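Local coordinates for outer membrane porin protein 32 (Delftia acidovorans, PDB 2FGQ) that forms anion-selective channels across the bacterial outer membrane as a homotrimer, here with malate bound in the pore, at residues K19-G30 and G309-S320; Q264-T275 and L292-L303. All coordinates share one frame; numbering follows the deposited sequence.

Contact 1 of 2, residues K19-G30 and G309-S320. With CA (calcium ion), chain C.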
loop_
_atom_site.group_PDB
_atom_site.type_symbol
_atom_site.label_atom_id
_atom_site.label_comp_id
_atom_site.label_asym_id
_atom_site.label_seq_id
_atom_site.Cartn_x
_atom_site.Cartn_y
_atom_site.Cartn_z
ATOM N N LYS A 19 16.085 -29.209 0.261
ATOM C CA LYS A 19 16.348 -29.069 1.687
ATOM C C LYS A 19 16.227 -27.636 2.154
ATOM O O LYS A 19 16.566 -26.688 1.422
ATOM C CB LYS A 19 17.735 -29.580 2.082
ATOM C CG LYS A 19 18.769 -29.509 1.121
ATOM C CD LYS A 19 19.975 -30.366 1.598
ATOM C CE LYS A 19 20.085 -31.736 0.934
ATOM N NZ LYS A 19 21.524 -32.153 0.772
ATOM N N ASP A 20 15.797 -27.500 3.396
ATOM C CA ASP A 20 15.748 -26.235 4.099
ATOM C C ASP A 20 16.711 -26.316 5.285
ATOM O O ASP A 20 17.575 -27.174 5.289
ATOM C CB ASP A 20 14.309 -25.917 4.488
ATOM C CG ASP A 20 13.728 -26.870 5.502
ATOM O OD1 ASP A 20 14.456 -27.731 6.064
ATOM O OD2 ASP A 20 12.495 -26.829 5.765
ATOM N N ALA A 21 16.571 -25.449 6.272
ATOM C CA ALA A 21 17.536 -25.403 7.385
ATOM C C ALA A 21 17.494 -26.642 8.273
ATOM O O ALA A 21 18.462 -26.927 8.992
ATOM C CB ALA A 21 17.331 -24.143 8.213
ATOM N N ALA A 22 16.397 -27.396 8.178
ATOM C CA ALA A 22 16.212 -28.672 8.874
ATOM C C ALA A 22 16.449 -29.898 7.990
ATOM O O ALA A 22 16.324 -31.036 8.447
ATOM C CB ALA A 22 14.818 -28.707 9.429
ATOM N N GLY A 23 16.764 -29.693 6.718
ATOM C CA GLY A 23 16.998 -30.780 5.791
ATOM C C GLY A 23 15.733 -31.314 5.115
ATOM O O GLY A 23 15.809 -32.328 4.415
ATOM N N ASP A 24 14.616 -30.605 5.266
ATOM C CA ASP A 24 13.321 -30.998 4.667
ATOM C C ASP A 24 13.094 -30.288 3.343
ATOM O O ASP A 24 13.496 -29.146 3.195
ATOM C CB ASP A 24 12.178 -30.607 5.589
ATOM C CG ASP A 24 12.247 -31.302 6.933
ATOM O OD1 ASP A 24 12.635 -32.484 6.982
ATOM O OD2 ASP A 24 11.933 -30.729 7.986
ATOM N N SER A 25 12.459 -30.963 2.391
ATOM C CA SER A 25 12.116 -30.314 1.126
ATOM C C SER A 25 10.976 -29.309 1.313
ATOM O O SER A 25 10.215 -29.357 2.286
ATOM C CB SER A 25 11.794 -31.341 0.060
ATOM O OG SER A 25 10.662 -32.108 0.429
ATOM N N ARG A 26 10.882 -28.383 0.364
ATOM C CA ARG A 26 9.844 -27.369 0.362
ATOM C C ARG A 26 9.396 -27.145 -1.037
ATOM O O ARG A 26 10.171 -27.109 -1.962
ATOM C CB ARG A 26 10.372 -26.053 0.943
ATOM C CG ARG A 26 9.304 -25.139 1.450
ATOM C CD ARG A 26 8.864 -25.391 2.872
ATOM N NE ARG A 26 9.872 -25.248 3.916
ATOM C CZ ARG A 26 10.028 -24.187 4.724
ATOM N NH1 ARG A 26 9.291 -23.099 4.605
ATOM N NH2 ARG A 26 10.939 -24.221 5.667
ATOM N N TYR A 27 8.110 -27.001 -1.212
ATOM C CA TYR A 27 7.638 -26.613 -2.514
ATOM C C TYR A 27 6.413 -25.750 -2.383
ATOM O O TYR A 27 5.760 -25.714 -1.340
ATOM C CB TYR A 27 7.417 -27.831 -3.361
ATOM C CG TYR A 27 6.379 -28.726 -2.783
ATOM C CD1 TYR A 27 5.072 -28.576 -3.134
ATOM C CD2 TYR A 27 6.717 -29.709 -1.851
ATOM C CE1 TYR A 27 4.085 -29.388 -2.601
ATOM C CE2 TYR A 27 5.703 -30.514 -1.267
ATOM C CZ TYR A 27 4.398 -30.338 -1.661
ATOM O OH TYR A 27 3.365 -31.121 -1.149
ATOM N N GLY A 28 6.120 -25.016 -3.432
ATOM C CA GLY A 28 5.096 -23.999 -3.285
ATOM C C GLY A 28 4.887 -23.148 -4.494
ATOM O O GLY A 28 5.433 -23.414 -5.567
ATOM N N LEU A 29 4.097 -22.089 -4.295
ATOM C CA LEU A 29 3.851 -21.089 -5.320
ATOM C C LEU A 29 4.722 -19.900 -4.921
ATOM O O LEU A 29 4.549 -19.369 -3.840
ATOM C CB LEU A 29 2.372 -20.697 -5.400
ATOM C CG LEU A 29 2.028 -19.931 -6.692
ATOM C CD1 LEU A 29 1.899 -20.922 -7.843
ATOM C CD2 LEU A 29 0.805 -19.088 -6.528
ATOM N N GLY A 30 5.632 -19.502 -5.767
ATOM C CA GLY A 30 6.497 -18.374 -5.528
ATOM C C GLY A 30 6.414 -17.348 -6.635
ATOM O O GLY A 30 5.521 -17.349 -7.464
ATOM N N GLY A 309 9.135 -16.606 -2.163
ATOM C CA GLY A 309 7.766 -17.021 -1.893
ATOM C C GLY A 309 7.642 -18.476 -1.563
ATOM O O GLY A 309 6.527 -18.930 -1.297
ATOM N N VAL A 310 8.750 -19.216 -1.582
ATOM C CA VAL A 310 8.707 -20.636 -1.210
ATOM C C VAL A 310 9.690 -20.915 -0.088
ATOM O O VAL A 310 9.290 -21.267 1.021
ATOM C CB VAL A 310 8.895 -21.583 -2.423
ATOM C CG1 VAL A 310 8.915 -23.047 -1.972
ATOM C CG2 VAL A 310 7.758 -21.360 -3.404
ATOM N N TYR A 311 10.977 -20.747 -0.373
ATOM C CA TYR A 311 11.994 -20.869 0.662
ATOM C C TYR A 311 13.249 -20.152 0.168
ATOM O O TYR A 311 13.738 -20.444 -0.923
ATOM C CB TYR A 311 12.308 -22.335 0.976
ATOM C CG TYR A 311 13.284 -22.447 2.144
ATOM C CD1 TYR A 311 12.890 -22.130 3.428
ATOM C CD2 TYR A 311 14.639 -22.762 1.926
ATOM C CE1 TYR A 311 13.798 -22.149 4.483
ATOM C CE2 TYR A 311 15.564 -22.790 3.000
ATOM C CZ TYR A 311 15.134 -22.483 4.259
ATOM O OH TYR A 311 15.996 -22.503 5.336
ATOM N N ALA A 312 13.766 -19.248 0.983
ATOM C CA ALA A 312 14.976 -18.497 0.653
ATOM C C ALA A 312 15.923 -18.399 1.846
ATOM O O ALA A 312 16.818 -17.526 1.863
ATOM C CB ALA A 312 14.593 -17.112 0.140
ATOM N N GLY A 313 15.779 -19.318 2.801
ATOM C CA GLY A 313 16.671 -19.384 3.941
ATOM C C GLY A 313 17.906 -20.204 3.629
ATOM O O GLY A 313 18.205 -20.565 2.493
ATOM N N GLY A 314 18.647 -20.475 4.685
ATOM C CA GLY A 314 19.861 -21.238 4.591
ATOM C C GLY A 314 19.646 -22.728 4.638
ATOM O O GLY A 314 18.527 -23.245 4.768
ATOM N N VAL A 315 20.749 -23.453 4.513
ATOM C CA VAL A 315 20.755 -24.883 4.692
ATOM C C VAL A 315 21.792 -25.264 5.744
ATOM O O VAL A 315 22.571 -24.423 6.174
ATOM C CB VAL A 315 21.025 -25.629 3.367
ATOM C CG1 VAL A 315 19.930 -25.300 2.346
ATOM C CG2 VAL A 315 22.430 -25.340 2.791
ATOM N N GLN A 316 21.804 -26.530 6.158
ATOM C CA GLN A 316 22.805 -26.970 7.123
ATOM C C GLN A 316 24.221 -26.857 6.527
ATOM O O GLN A 316 24.441 -26.980 5.322
ATOM C CB GLN A 316 22.522 -28.398 7.553
ATOM C CG GLN A 316 21.186 -28.560 8.219
ATOM C CD GLN A 316 20.643 -29.979 8.116
ATOM O OE1 GLN A 316 20.551 -30.638 9.124
ATOM N NE2 GLN A 316 20.282 -30.444 6.896
ATOM N N ALA A 317 25.195 -26.641 7.402
ATOM C CA ALA A 317 26.577 -26.471 6.985
ATOM C C ALA A 317 27.048 -27.595 6.090
ATOM O O ALA A 317 26.845 -28.788 6.389
ATOM C CB ALA A 317 27.472 -26.390 8.216
ATOM N N GLY A 318 27.628 -27.218 4.967
ATOM C CA GLY A 318 28.247 -28.159 4.064
ATOM C C GLY A 318 27.318 -28.969 3.195
ATOM O O GLY A 318 27.774 -29.877 2.485
ATOM N N GLU A 319 26.041 -28.604 3.201
ATOM C CA GLU A 319 25.055 -29.317 2.415
ATOM C C GLU A 319 24.951 -28.765 1.009
ATOM O O GLU A 319 25.159 -27.573 0.778
ATOM C CB GLU A 319 23.670 -29.196 3.054
ATOM C CG GLU A 319 23.494 -29.959 4.350
ATOM C CD GLU A 319 23.504 -31.458 4.157
ATOM O OE1 GLU A 319 22.787 -31.968 3.278
ATOM O OE2 GLU A 319 24.260 -32.125 4.880
ATOM N N SER A 320 24.597 -29.633 0.072
ATOM C CA SER A 320 24.287 -29.225 -1.272
ATOM C C SER A 320 22.769 -29.126 -1.343
ATOM O O SER A 320 22.056 -29.923 -0.732
ATOM C CB SER A 320 24.762 -30.268 -2.276
ATOM O OG SER A 320 26.185 -30.349 -2.278
HETATM CA CA CA C . 4.266 -18.798 -1.543
HETATM O O HOH W 1 19.954 -28.537 5.061
HETATM O O HOH W 2 4.092 -17.373 0.459
#
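Tyr311 lies over Asp20 and beside Arg26, and its atoms trace the middle of the contact. CB rests against the CB and CG methylenes of Arg26, and a chi1 of -175° sets CG anti to the backbone N and carries the ring between Arg26 and Asp20. CD1 then sits above one face of the guanidinium, 3.6 Å from Arg26 NH2, the two planes 52° apart and therefore not stacked. Farther along, Asp20 CB makes a CH-pi contact 3.7 Å from the ring centroid of Tyr311, while Gly313 N lies over the opposite face. At the tip, Tyr311 OH donates to Gly314 O (2.7 Å) in the carbonyl plane. In this 16-stranded porin barrel, the loop before the last strand thus packs on the turn joining strands 4-17 and 26-48, where the sheet closes on itself. Asp20 suits that turn: OD1 accepts from Ala22 N, an Asx turn, and from Asp24 N over the carboxylate's opposite face, and OD2 pairs with Arg26 NH2 (3.0 Å) and Lys159 of the second subunit. Lys19, long enough to cross to the last strand, gives NZ to Ser320 O (2.7 Å) and, in a salt bridge, to Glu319 OE1 (2.8 Å). At the other end Val310 CG2 packs on the bare backbone of Gly28 and Gly30, and Leu29 O and Gly309 O bind a calcium ion that Asp64 and, from the second subunit, Asn136 and Glu158 also hold.

Contact 2 of 2, residues Q264-T275 and L292-L303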
loop_
_atom_site.group_PDB
_atom_site.type_symbol
_atom_site.label_atom_id
_atom_site.label_comp_id
_atom_site.label_asym_id
_atom_site.label_seq_id
_atom_site.Cartn_x
_atom_site.Cartn_y
_atom_site.Cartn_z
ATOM N N GLN A 264 33.983 -17.203 1.328
ATOM C CA GLN A 264 33.564 -16.546 2.545
ATOM C C GLN A 264 34.682 -16.636 3.567
ATOM O O GLN A 264 34.782 -17.607 4.296
ATOM C CB GLN A 264 32.277 -17.209 3.048
ATOM C CG GLN A 264 31.167 -17.095 2.035
ATOM C CD GLN A 264 30.152 -18.222 2.141
ATOM O OE1 GLN A 264 30.249 -19.270 1.426
ATOM N NE2 GLN A 264 29.186 -18.034 3.024
ATOM N N LYS A 265 35.528 -15.616 3.598
ATOM C CA LYS A 265 36.775 -15.683 4.388
ATOM C C LYS A 265 36.558 -15.784 5.864
ATOM O O LYS A 265 37.370 -16.390 6.569
ATOM C CB LYS A 265 37.728 -14.524 4.082
ATOM C CG LYS A 265 38.076 -14.425 2.639
ATOM C CD LYS A 265 38.856 -15.621 2.146
ATOM C CE LYS A 265 39.621 -15.326 0.882
ATOM N NZ LYS A 265 40.344 -16.531 0.381
ATOM N N ALA A 266 35.477 -15.213 6.372
ATOM C CA ALA A 266 35.284 -15.184 7.797
ATOM C C ALA A 266 34.985 -16.562 8.365
ATOM O O ALA A 266 35.172 -16.761 9.564
ATOM C CB ALA A 266 34.170 -14.195 8.169
ATOM N N ILE A 267 34.500 -17.487 7.543
ATOM C CA ILE A 267 34.245 -18.856 7.964
ATOM C C ILE A 267 35.129 -19.863 7.205
ATOM O O ILE A 267 34.883 -21.071 7.260
ATOM C CB ILE A 267 32.705 -19.194 7.808
ATOM C CG1 ILE A 267 32.241 -18.915 6.380
ATOM C CG2 ILE A 267 31.922 -18.366 8.800
ATOM C CD1 ILE A 267 30.956 -19.560 6.015
ATOM N N ASP A 268 36.140 -19.366 6.495
ATOM C CA ASP A 268 37.062 -20.171 5.671
ATOM C C ASP A 268 36.306 -21.220 4.856
ATOM O O ASP A 268 36.669 -22.381 4.860
ATOM C CB ASP A 268 38.171 -20.869 6.515
ATOM C CG ASP A 268 39.170 -21.712 5.624
ATOM O OD1 ASP A 268 39.661 -22.797 6.079
ATOM O OD2 ASP A 268 39.516 -21.380 4.444
ATOM N N SER A 269 35.251 -20.805 4.155
ATOM C CA SER A 269 34.424 -21.738 3.425
ATOM C C SER A 269 33.993 -21.179 2.086
ATOM O O SER A 269 33.675 -20.002 1.976
ATOM C CB SER A 269 33.178 -22.055 4.242
ATOM O OG SER A 269 33.521 -22.623 5.497
ATOM N N LYS A 270 33.903 -22.057 1.114
ATOM C CA LYS A 270 33.453 -21.733 -0.216
ATOM C C LYS A 270 32.097 -22.372 -0.499
ATOM O O LYS A 270 31.741 -23.404 0.080
ATOM C CB LYS A 270 34.471 -22.228 -1.243
ATOM C CG LYS A 270 35.795 -21.498 -1.178
ATOM C CD LYS A 270 36.778 -22.044 -2.173
ATOM C CE LYS A 270 38.098 -21.314 -2.034
ATOM N NZ LYS A 270 39.089 -21.926 -2.951
ATOM N N ALA A 271 31.339 -21.738 -1.387
ATOM C CA ALA A 271 30.129 -22.330 -1.959
ATOM C C ALA A 271 30.231 -22.152 -3.471
ATOM O O ALA A 271 30.756 -21.132 -3.935
ATOM C CB ALA A 271 28.852 -21.639 -1.420
ATOM N N HIS A 272 29.802 -23.157 -4.226
ATOM C CA HIS A 272 29.805 -23.139 -5.673
ATOM C C HIS A 272 28.359 -23.304 -6.138
ATOM O O HIS A 272 27.572 -24.046 -5.552
ATOM C CB HIS A 272 30.603 -24.353 -6.249
ATOM C CG HIS A 272 32.017 -24.484 -5.770
ATOM N ND1 HIS A 272 33.091 -24.107 -6.545
ATOM C CD2 HIS A 272 32.536 -24.980 -4.617
ATOM C CE1 HIS A 272 34.214 -24.337 -5.878
ATOM N NE2 HIS A 272 33.904 -24.857 -4.702
ATOM N N GLN A 273 28.023 -22.683 -7.244
ATOM C CA GLN A 273 26.655 -22.736 -7.754
ATOM C C GLN A 273 26.657 -22.882 -9.253
ATOM O O GLN A 273 27.447 -22.276 -9.932
ATOM C CB GLN A 273 25.893 -21.454 -7.418
ATOM C CG GLN A 273 24.395 -21.616 -7.646
ATOM C CD GLN A 273 23.601 -20.390 -7.342
ATOM O OE1 GLN A 273 24.014 -19.573 -6.498
ATOM N NE2 GLN A 273 22.436 -20.234 -8.035
ATOM N N ILE A 274 25.751 -23.700 -9.760
ATOM C CA ILE A 274 25.498 -23.814 -11.189
ATOM C C ILE A 274 23.989 -23.675 -11.402
ATOM O O ILE A 274 23.200 -24.313 -10.711
ATOM C CB ILE A 274 25.976 -25.172 -11.756
ATOM C CG1 ILE A 274 27.432 -25.432 -11.459
ATOM C CG2 ILE A 274 25.775 -25.200 -13.275
ATOM C CD1 ILE A 274 27.804 -26.943 -11.679
ATOM N N THR A 275 23.614 -22.847 -12.372
ATOM C CA THR A 275 22.236 -22.653 -12.740
ATOM C C THR A 275 22.057 -22.739 -14.239
ATOM O O THR A 275 22.791 -22.094 -14.991
ATOM C CB THR A 275 21.797 -21.267 -12.301
ATOM O OG1 THR A 275 22.152 -21.080 -10.930
ATOM C CG2 THR A 275 20.261 -21.126 -12.365
ATOM N N LEU A 292 16.859 -24.294 -13.082
ATOM C CA LEU A 292 17.343 -25.441 -12.330
ATOM C C LEU A 292 18.666 -25.044 -11.731
ATOM O O LEU A 292 19.578 -24.677 -12.472
ATOM C CB LEU A 292 17.559 -26.641 -13.280
ATOM C CG LEU A 292 18.193 -27.905 -12.716
ATOM C CD1 LEU A 292 17.389 -28.509 -11.584
ATOM C CD2 LEU A 292 18.393 -28.927 -13.844
ATOM N N ALA A 293 18.815 -25.174 -10.429
ATOM C CA ALA A 293 20.059 -24.760 -9.786
ATOM C C ALA A 293 20.565 -25.770 -8.779
ATOM O O ALA A 293 19.814 -26.515 -8.148
ATOM C CB ALA A 293 19.856 -23.456 -9.105
ATOM N N PHE A 294 21.883 -25.764 -8.629
ATOM C CA PHE A 294 22.581 -26.643 -7.701
ATOM C C PHE A 294 23.584 -25.789 -6.964
ATOM O O PHE A 294 24.407 -25.144 -7.594
ATOM C CB PHE A 294 23.304 -27.774 -8.466
ATOM C CG PHE A 294 23.996 -28.759 -7.576
ATOM C CD1 PHE A 294 23.265 -29.612 -6.769
ATOM C CD2 PHE A 294 25.402 -28.833 -7.558
ATOM C CE1 PHE A 294 23.918 -30.539 -5.936
ATOM C CE2 PHE A 294 26.058 -29.736 -6.728
ATOM C CZ PHE A 294 25.314 -30.606 -5.932
ATOM N N LEU A 295 23.501 -25.787 -5.643
ATOM C CA LEU A 295 24.337 -24.996 -4.783
ATOM C C LEU A 295 25.054 -25.950 -3.824
ATOM O O LEU A 295 24.441 -26.634 -3.028
ATOM C CB LEU A 295 23.503 -23.991 -4.001
ATOM C CG LEU A 295 24.107 -22.973 -3.049
ATOM C CD1 LEU A 295 25.130 -22.102 -3.729
ATOM C CD2 LEU A 295 23.011 -22.086 -2.387
ATOM N N LYS A 296 26.382 -25.962 -3.902
ATOM C CA LYS A 296 27.203 -26.826 -3.069
ATOM C C LYS A 296 27.963 -26.008 -2.054
ATOM O O LYS A 296 28.869 -25.271 -2.415
ATOM C CB LYS A 296 28.204 -27.535 -3.972
ATOM C CG LYS A 296 29.143 -28.486 -3.276
ATOM C CD LYS A 296 30.031 -29.184 -4.351
ATOM C CE LYS A 296 29.559 -30.595 -4.699
ATOM N NZ LYS A 296 29.404 -30.828 -6.185
ATOM N N ASN A 297 27.582 -26.131 -0.794
ATOM C CA ASN A 297 28.292 -25.514 0.294
ATOM C C ASN A 297 29.403 -26.448 0.740
ATOM O O ASN A 297 29.181 -27.636 0.868
ATOM C CB ASN A 297 27.365 -25.292 1.471
ATOM C CG ASN A 297 26.304 -24.255 1.194
ATOM O OD1 ASN A 297 25.085 -24.584 0.989
ATOM N ND2 ASN A 297 26.718 -23.030 1.161
ATOM N N LYS A 298 30.562 -25.874 1.019
ATOM C CA LYS A 298 31.660 -26.614 1.659
ATOM C C LYS A 298 31.820 -26.154 3.101
ATOM O O LYS A 298 31.513 -24.996 3.471
ATOM C CB LYS A 298 32.955 -26.396 0.884
ATOM C CG LYS A 298 32.904 -26.803 -0.575
ATOM C CD LYS A 298 32.620 -28.283 -0.782
ATOM C CE LYS A 298 33.896 -29.121 -0.743
ATOM N NZ LYS A 298 33.540 -30.591 -0.901
ATOM N N ASP A 299 32.297 -27.065 3.944
ATOM C CA ASP A 299 32.711 -26.734 5.294
ATOM C C ASP A 299 31.611 -26.048 6.099
ATOM O O ASP A 299 30.539 -26.658 6.320
ATOM C CB ASP A 299 34.020 -25.944 5.224
ATOM C CG ASP A 299 35.119 -26.737 4.569
ATOM O OD1 ASP A 299 35.316 -27.894 4.998
ATOM O OD2 ASP A 299 35.851 -26.310 3.639
ATOM N N ALA A 300 31.810 -24.801 6.507
ATOM C CA ALA A 300 30.847 -24.117 7.368
ATOM C C ALA A 300 29.784 -23.294 6.606
ATOM O O ALA A 300 28.925 -22.663 7.200
ATOM C CB ALA A 300 31.568 -23.231 8.360
ATOM N N SER A 301 29.889 -23.263 5.297
ATOM C CA SER A 301 28.954 -22.489 4.477
ATOM C C SER A 301 27.544 -23.064 4.540
ATOM O O SER A 301 27.363 -24.283 4.529
ATOM C CB SER A 301 29.467 -22.427 3.039
ATOM O OG SER A 301 28.666 -21.586 2.224
ATOM N N THR A 302 26.576 -22.164 4.600
ATOM C CA THR A 302 25.160 -22.484 4.794
ATOM C C THR A 302 24.237 -21.750 3.811
ATOM O O THR A 302 23.059 -21.537 4.120
ATOM C CB THR A 302 24.680 -22.116 6.222
ATOM O OG1 THR A 302 24.974 -20.747 6.489
ATOM C CG2 THR A 302 25.384 -22.941 7.289
ATOM N N LEU A 303 24.766 -21.336 2.668
ATOM C CA LEU A 303 23.983 -20.586 1.697
ATOM C C LEU A 303 22.857 -21.402 1.094
ATOM O O LEU A 303 23.003 -22.578 0.801
ATOM C CB LEU A 303 24.864 -20.027 0.588
ATOM C CG LEU A 303 25.958 -19.055 1.029
ATOM C CD1 LEU A 303 26.752 -18.652 -0.196
ATOM C CD2 LEU A 303 25.405 -17.815 1.766
HETATM O O HOH W 3 27.364 -19.394 4.623
HETATM O O HOH W 4 35.740 -24.368 1.595
#
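Ser269 OG is gripped twice: it donates to Ile267 O (2.7 Å), standing above that carbonyl's plane, and accepts from Ala300 N (2.9 Å) across the contact. Serine fits because one small hydroxyl can both give and take here. It ties the start of strand 269-281 to the turn after strand 286-297, its antiparallel neighbour in the porin barrel; the two strands form a beta hairpin. A G1 bulge, Asp268 and Ser269 facing Gln264, opens the first; the second runs out into a type II' turn from Lys298 to Ser301. Near that turn, a chi1 of -175° swings the Ser301 hydroxyl to the Gln264 side, where OG donates to Gln264 OE1 (2.9 Å) on a lone pair in the carbonyl plane, while Gln264 NE2 gives to a water that also takes Thr302 N. With a leucine at Gln264, the Ser301 hydroxyl would probably lose this acceptor and the water one of its anchors. Leu303 CD1 fills in beside Ala271 CB at 3.9 Å, where a small residue leaves room for it. Along the strands, His272 pairs with Lys296 and Ile274 with Phe294 through reciprocal backbone bonds; His272 ND1 is hydrogen-bonded to Tyr259 OH. On the face of Gln273, Leu295 CD1 reaches across to Gln273 CB (3.8 Å).

Both contacts are partly buried and lie on the same side of the chain's centre, their centres about 14 Å apart, with contact 2 nested in the chain loop that contact 1 closes. Contact 2 joins sequence neighbours in the barrel and relies chiefly on a regular backbone ladder; no other subunit touches it. Contact 1 brings distant parts of the chain together without a ladder, using charges, an aromatic ring and a metal, and it reaches the trimer interface. They meet directly: Val315 N and Gly318 N probably bond to Thr302 O and Ser301 O, so the loop of 309-320 is seated on the turn at 298-301 and the residue that follows it.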